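Local coordinates for protein thiamine pyrophosphokinase (Candida albicans, PDB 2G9Z) that transfers a pyrophosphate group from ATP to thiamine, making the coenzyme thiamine pyrophosphate in the pathogenic yeast Candida albicans, at residues A[238-243]-A[247-252]; A[278-283]-A[289-294]. One frame throughout, in Å; residues are numbered along the deposited sequence.

Contact 1: residues A[238-243]-A[247-252]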
# COMPACT_ATOMS: atom_id res chain seq x y z
N THR A 238 -3.70 17.11 -11.11
CA THR A 238 -3.49 15.71 -11.45
C THR A 238 -2.30 15.22 -10.63
O THR A 238 -1.21 15.80 -10.70
CB THR A 238 -3.17 15.53 -12.95
OG1 THR A 238 -4.25 16.04 -13.73
CG2 THR A 238 -2.97 14.05 -13.28
N VAL A 239 -2.52 14.17 -9.85
CA VAL A 239 -1.45 13.63 -9.02
C VAL A 239 -0.95 12.29 -9.53
O VAL A 239 -1.73 11.39 -9.84
CB VAL A 239 -1.92 13.46 -7.56
CG1 VAL A 239 -0.82 12.81 -6.73
CG2 VAL A 239 -2.29 14.81 -6.98
N PHE A 240 0.37 12.17 -9.62
CA PHE A 240 1.01 10.93 -10.04
C PHE A 240 1.99 10.49 -8.97
O PHE A 240 2.91 11.23 -8.64
CB PHE A 240 1.78 11.12 -11.34
CG PHE A 240 0.92 11.19 -12.56
CD1 PHE A 240 0.18 10.09 -12.97
CD2 PHE A 240 0.87 12.36 -13.32
CE1 PHE A 240 -0.59 10.14 -14.12
CE2 PHE A 240 0.10 12.42 -14.47
CZ PHE A 240 -0.63 11.31 -14.87
N PHE A 241 1.78 9.30 -8.43
CA PHE A 241 2.70 8.77 -7.44
C PHE A 241 3.66 7.91 -8.25
O PHE A 241 3.25 6.97 -8.93
CB PHE A 241 1.98 7.88 -6.42
CG PHE A 241 1.14 8.63 -5.44
CD1 PHE A 241 1.73 9.39 -4.44
CD2 PHE A 241 -0.24 8.55 -5.50
CE1 PHE A 241 0.94 10.07 -3.51
CE2 PHE A 241 -1.04 9.22 -4.58
CZ PHE A 241 -0.45 9.98 -3.58
N ILE A 242 4.94 8.25 -8.21
CA ILE A 242 5.93 7.47 -8.93
C ILE A 242 6.72 6.71 -7.87
O ILE A 242 7.32 7.32 -6.99
CB ILE A 242 6.88 8.35 -9.75
CG1 ILE A 242 6.12 9.02 -10.90
CG2 ILE A 242 8.03 7.51 -10.30
CD1 ILE A 242 6.96 9.98 -11.72
N THR A 243 6.68 5.39 -7.95
CA THR A 243 7.39 4.57 -6.97
C THR A 243 8.49 3.78 -7.65
O THR A 243 8.75 3.94 -8.84
CB THR A 243 6.45 3.57 -6.28
OG1 THR A 243 6.19 2.46 -7.15
CG2 THR A 243 5.13 4.24 -5.93
N ILE A 247 3.69 3.52 -11.27
CA ILE A 247 3.14 4.87 -11.27
C ILE A 247 1.68 4.64 -10.88
O ILE A 247 1.02 3.72 -11.38
CB ILE A 247 3.24 5.55 -12.65
CG1 ILE A 247 2.74 6.99 -12.54
CG2 ILE A 247 2.45 4.76 -13.69
CD1 ILE A 247 3.13 7.85 -13.72
N ILE A 248 1.19 5.48 -9.97
CA ILE A 248 -0.16 5.35 -9.46
C ILE A 248 -0.91 6.65 -9.67
O ILE A 248 -0.40 7.73 -9.38
CB ILE A 248 -0.10 5.00 -7.96
CG1 ILE A 248 0.77 3.76 -7.78
CG2 ILE A 248 -1.51 4.79 -7.39
CD1 ILE A 248 1.08 3.41 -6.33
N PHE A 249 -2.13 6.54 -10.19
CA PHE A 249 -2.93 7.72 -10.47
C PHE A 249 -4.40 7.39 -10.36
O PHE A 249 -4.79 6.23 -10.14
CB PHE A 249 -2.62 8.28 -11.86
CG PHE A 249 -2.66 7.26 -12.96
CD1 PHE A 249 -1.58 6.40 -13.16
CD2 PHE A 249 -3.78 7.13 -13.77
CE1 PHE A 249 -1.62 5.42 -14.16
CE2 PHE A 249 -3.83 6.16 -14.77
CZ PHE A 249 -2.75 5.31 -14.96
N LEU A 250 -5.23 8.41 -10.52
CA LEU A 250 -6.65 8.22 -10.39
C LEU A 250 -7.39 8.23 -11.72
O LEU A 250 -7.16 9.09 -12.56
CB LEU A 250 -7.22 9.30 -9.47
CG LEU A 250 -8.59 9.05 -8.82
CD1 LEU A 250 -8.48 7.88 -7.86
CD2 LEU A 250 -9.04 10.31 -8.07
N LEU A 251 -8.26 7.25 -11.90
CA LEU A 251 -9.10 7.19 -13.08
C LEU A 251 -10.32 7.95 -12.59
O LEU A 251 -10.77 7.75 -11.46
CB LEU A 251 -9.46 5.74 -13.42
CG LEU A 251 -8.31 4.87 -13.92
CD1 LEU A 251 -8.80 3.45 -14.12
CD2 LEU A 251 -7.77 5.44 -15.23
N LYS A 252 -10.86 8.84 -13.42
CA LYS A 252 -12.01 9.62 -13.00
C LYS A 252 -13.35 9.06 -13.45
O LYS A 252 -13.46 8.49 -14.53
CB LYS A 252 -11.89 11.05 -13.53
CG LYS A 252 -10.62 11.79 -13.09
CD LYS A 252 -10.76 13.27 -13.39
CE LYS A 252 -9.59 14.08 -12.84
NZ LYS A 252 -9.94 15.53 -12.77
O HOH W 1 -4.27 11.02 -10.73

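Contact 2: residues A[278-283]-A[289-294]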
# COMPACT_ATOMS: atom_id res chain seq x y z
N CYS A 278 -0.73 -4.04 -14.59
CA CYS A 278 -1.49 -2.93 -14.03
C CYS A 278 -2.59 -3.44 -13.11
O CYS A 278 -2.87 -4.64 -13.06
CB CYS A 278 -2.10 -2.06 -15.14
SG CYS A 278 -3.35 -2.91 -16.13
N GLY A 279 -3.21 -2.52 -12.39
CA GLY A 279 -4.28 -2.90 -11.49
C GLY A 279 -5.27 -1.77 -11.31
O GLY A 279 -4.94 -0.61 -11.52
N LEU A 280 -6.50 -2.12 -10.95
CA LEU A 280 -7.55 -1.14 -10.72
C LEU A 280 -7.96 -1.39 -9.29
O LEU A 280 -8.50 -2.44 -8.96
CB LEU A 280 -8.72 -1.37 -11.69
CG LEU A 280 -8.37 -1.03 -13.14
CD1 LEU A 280 -7.49 -2.11 -13.74
CD2 LEU A 280 -9.65 -0.89 -13.96
N LEU A 281 -7.70 -0.41 -8.43
CA LEU A 281 -7.94 -0.57 -7.00
C LEU A 281 -9.03 0.31 -6.40
O LEU A 281 -8.87 1.52 -6.27
CB LEU A 281 -6.60 -0.35 -6.29
CG LEU A 281 -5.49 -0.90 -7.21
CD1 LEU A 281 -4.13 -0.44 -6.75
CD2 LEU A 281 -5.57 -2.42 -7.26
N PRO A 282 -10.17 -0.31 -6.02
CA PRO A 282 -11.31 0.41 -5.44
C PRO A 282 -11.05 0.70 -3.96
O PRO A 282 -11.58 0.03 -3.08
CB PRO A 282 -12.46 -0.57 -5.65
CG PRO A 282 -11.80 -1.90 -5.44
CD PRO A 282 -10.46 -1.75 -6.16
N LEU A 283 -10.25 1.73 -3.71
CA LEU A 283 -9.88 2.10 -2.35
C LEU A 283 -10.69 3.24 -1.71
O LEU A 283 -10.33 3.71 -0.64
CB LEU A 283 -8.39 2.43 -2.31
CG LEU A 283 -7.50 1.22 -2.64
CD1 LEU A 283 -6.06 1.65 -2.91
CD2 LEU A 283 -7.57 0.24 -1.49
N ILE A 289 -17.77 -0.32 -7.66
CA ILE A 289 -17.49 0.47 -8.84
C ILE A 289 -17.62 -0.42 -10.07
O ILE A 289 -17.07 -1.52 -10.10
CB ILE A 289 -16.06 1.06 -8.77
CG1 ILE A 289 -16.01 2.12 -7.66
CG2 ILE A 289 -15.66 1.65 -10.12
CD1 ILE A 289 -14.67 2.81 -7.52
N ILE A 290 -18.38 0.04 -11.06
CA ILE A 290 -18.59 -0.73 -12.28
C ILE A 290 -17.53 -0.33 -13.29
O ILE A 290 -17.35 0.85 -13.57
CB ILE A 290 -19.96 -0.44 -12.92
CG1 ILE A 290 -21.07 -0.54 -11.87
CG2 ILE A 290 -20.22 -1.42 -14.06
CD1 ILE A 290 -21.24 -1.91 -11.29
N LEU A 291 -16.84 -1.32 -13.85
CA LEU A 291 -15.79 -1.05 -14.83
C LEU A 291 -16.03 -1.64 -16.22
O LEU A 291 -16.64 -2.70 -16.37
CB LEU A 291 -14.45 -1.58 -14.31
CG LEU A 291 -13.89 -1.06 -12.98
CD1 LEU A 291 -12.70 -1.92 -12.56
CD2 LEU A 291 -13.49 0.39 -13.13
N ASN A 292 -15.54 -0.92 -17.22
CA ASN A 292 -15.60 -1.34 -18.61
C ASN A 292 -14.25 -0.93 -19.17
O ASN A 292 -13.92 0.25 -19.18
CB ASN A 292 -16.71 -0.62 -19.38
CG ASN A 292 -18.07 -1.19 -19.09
OD1 ASN A 292 -18.30 -2.40 -19.24
ND2 ASN A 292 -19.00 -0.33 -18.70
N SER A 293 -13.46 -1.90 -19.62
CA SER A 293 -12.15 -1.56 -20.17
C SER A 293 -11.99 -2.05 -21.59
O SER A 293 -12.63 -3.02 -22.00
CB SER A 293 -11.03 -2.15 -19.30
OG SER A 293 -11.06 -3.57 -19.30
N TYR A 294 -11.16 -1.35 -22.35
CA TYR A 294 -10.87 -1.70 -23.74
C TYR A 294 -9.36 -1.52 -23.89
O TYR A 294 -8.87 -0.39 -23.85
CB TYR A 294 -11.62 -0.77 -24.69
CG TYR A 294 -13.09 -0.66 -24.37
CD1 TYR A 294 -14.01 -1.55 -24.92
CD2 TYR A 294 -13.55 0.30 -23.47
CE1 TYR A 294 -15.37 -1.49 -24.57
CE2 TYR A 294 -14.89 0.37 -23.12
CZ TYR A 294 -15.79 -0.53 -23.67
OH TYR A 294 -17.12 -0.45 -23.30

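Contact 1: residues A[238-243]-A[247-252]
Phe241 and Ile248 face each other as an antiparallel hydrogen-bonded pair, the axes of strands 238-242 and 247-251 approaching to 4.6 Å at 157° between their N-to-C directions. Phe241 N donates almost straight to Ile248 O at 2.8 Å, and Ile248 N returns a bond to Phe241 O at 2.7 Å, both donors lying in the plane of the carbonyl they reach. Next to it, Ile242 and Ile247 make a non-hydrogen-bonded pair. Farther from the turn the strands part: a water bridges them, donating to Val239 O at 2.7 Å and accepting from Leu250 N at 2.8 Å. This is a beta hairpin, its tight connection held by Thr243 OG1, which bonds to the backbone N of Asn245 and Asp246. On the face bearing Phe240, the CD1 side of that ring approaches Phe249 CB to 3.5 Å. The two rings meet obliquely, planes at 63°, with Phe249 CD1 at the edge of the Phe240 ring and in its plane. Ile247 extends CG1 anti to its backbone N (chi1 -176°), which carries CD1 to within 3.8 Å of Phe240 CD1. On the other face the contact lies close to the backbone, Phe241 CB resting 3.9 Å from Ile248 CB; there Ile248 also packs on Phe217 of the second subunit.

Contact 2: residues A[278-283]-A[289-294]
Leu280 and Leu291 meet through their methyl groups, Leu280 CD2 lying 3.5 Å from Leu291 CD1. The contact is entirely apolar: no hydrogen bond joins 278-283 to 289-294, and the CA atoms of these two leucines are 9.2 Å apart, a spacing of side-chain packing between sheets rather than of strands paired within one. Both CA-CB bonds point toward the opposing segment, and the two side chains run alongside one another, pointing opposite ways. Leu291 CD1 also comes within 4.1 Å of Leu280 CB, while its other methyl, CD2, is 4.1 Å from Leu280 CD2. In Leu291 the CG carbon stands anti to the carbonyl carbon, and chi2 of 169° then sets CD1 anti to CA, extending it toward Leu280.

A second, looser apolar touch lies where the backbones draw nearer, with Pro282 CB 4.5 Å from Ile289 CD1. The backbone at Pro282 (phi -79°, psi 78°) makes an inverse gamma turn, with a weak bond from Leu283 N to Leu281 O, which turns the chain as strand 277-281 ends.

Both segments belong to the vitamin B1 binding domain, and the Leu280 side chain is about 7 Å from a bound analogue of thiamine pyrophosphate. Met300, one of the residues lining that pocket, touches both Leu280 and Leu291. Strand 277-281 lies between strands 331-336 and 315-316 in one sheet, whereas strand 289-294 lies between strands 322-327 and 303-305 in another, so the leucines pack in the layer between the two sheets.

In the fold
Following the chain from the N terminus, contact 1 closes first, as the short turn between strands 237-242 and 246-251. After strand 254-259, contact 2 closes a second short loop, between strands 277-281 and 289-294. The two are in series, neither nesting nor crossing, with centres 14 Å apart. Contact 1 joins neighbours within the large mixed sheet, where 237-242 runs parallel to 205-210 and 246-251 is antiparallel to 331-336. That last strand separates 246-251 from 277-281, so contact 1 and the first segment of contact 2 share this sheet. The second segment of contact 2 lies in the five-stranded sheet, so that contact links the two sheets across the interior of the vitamin B1 binding domain.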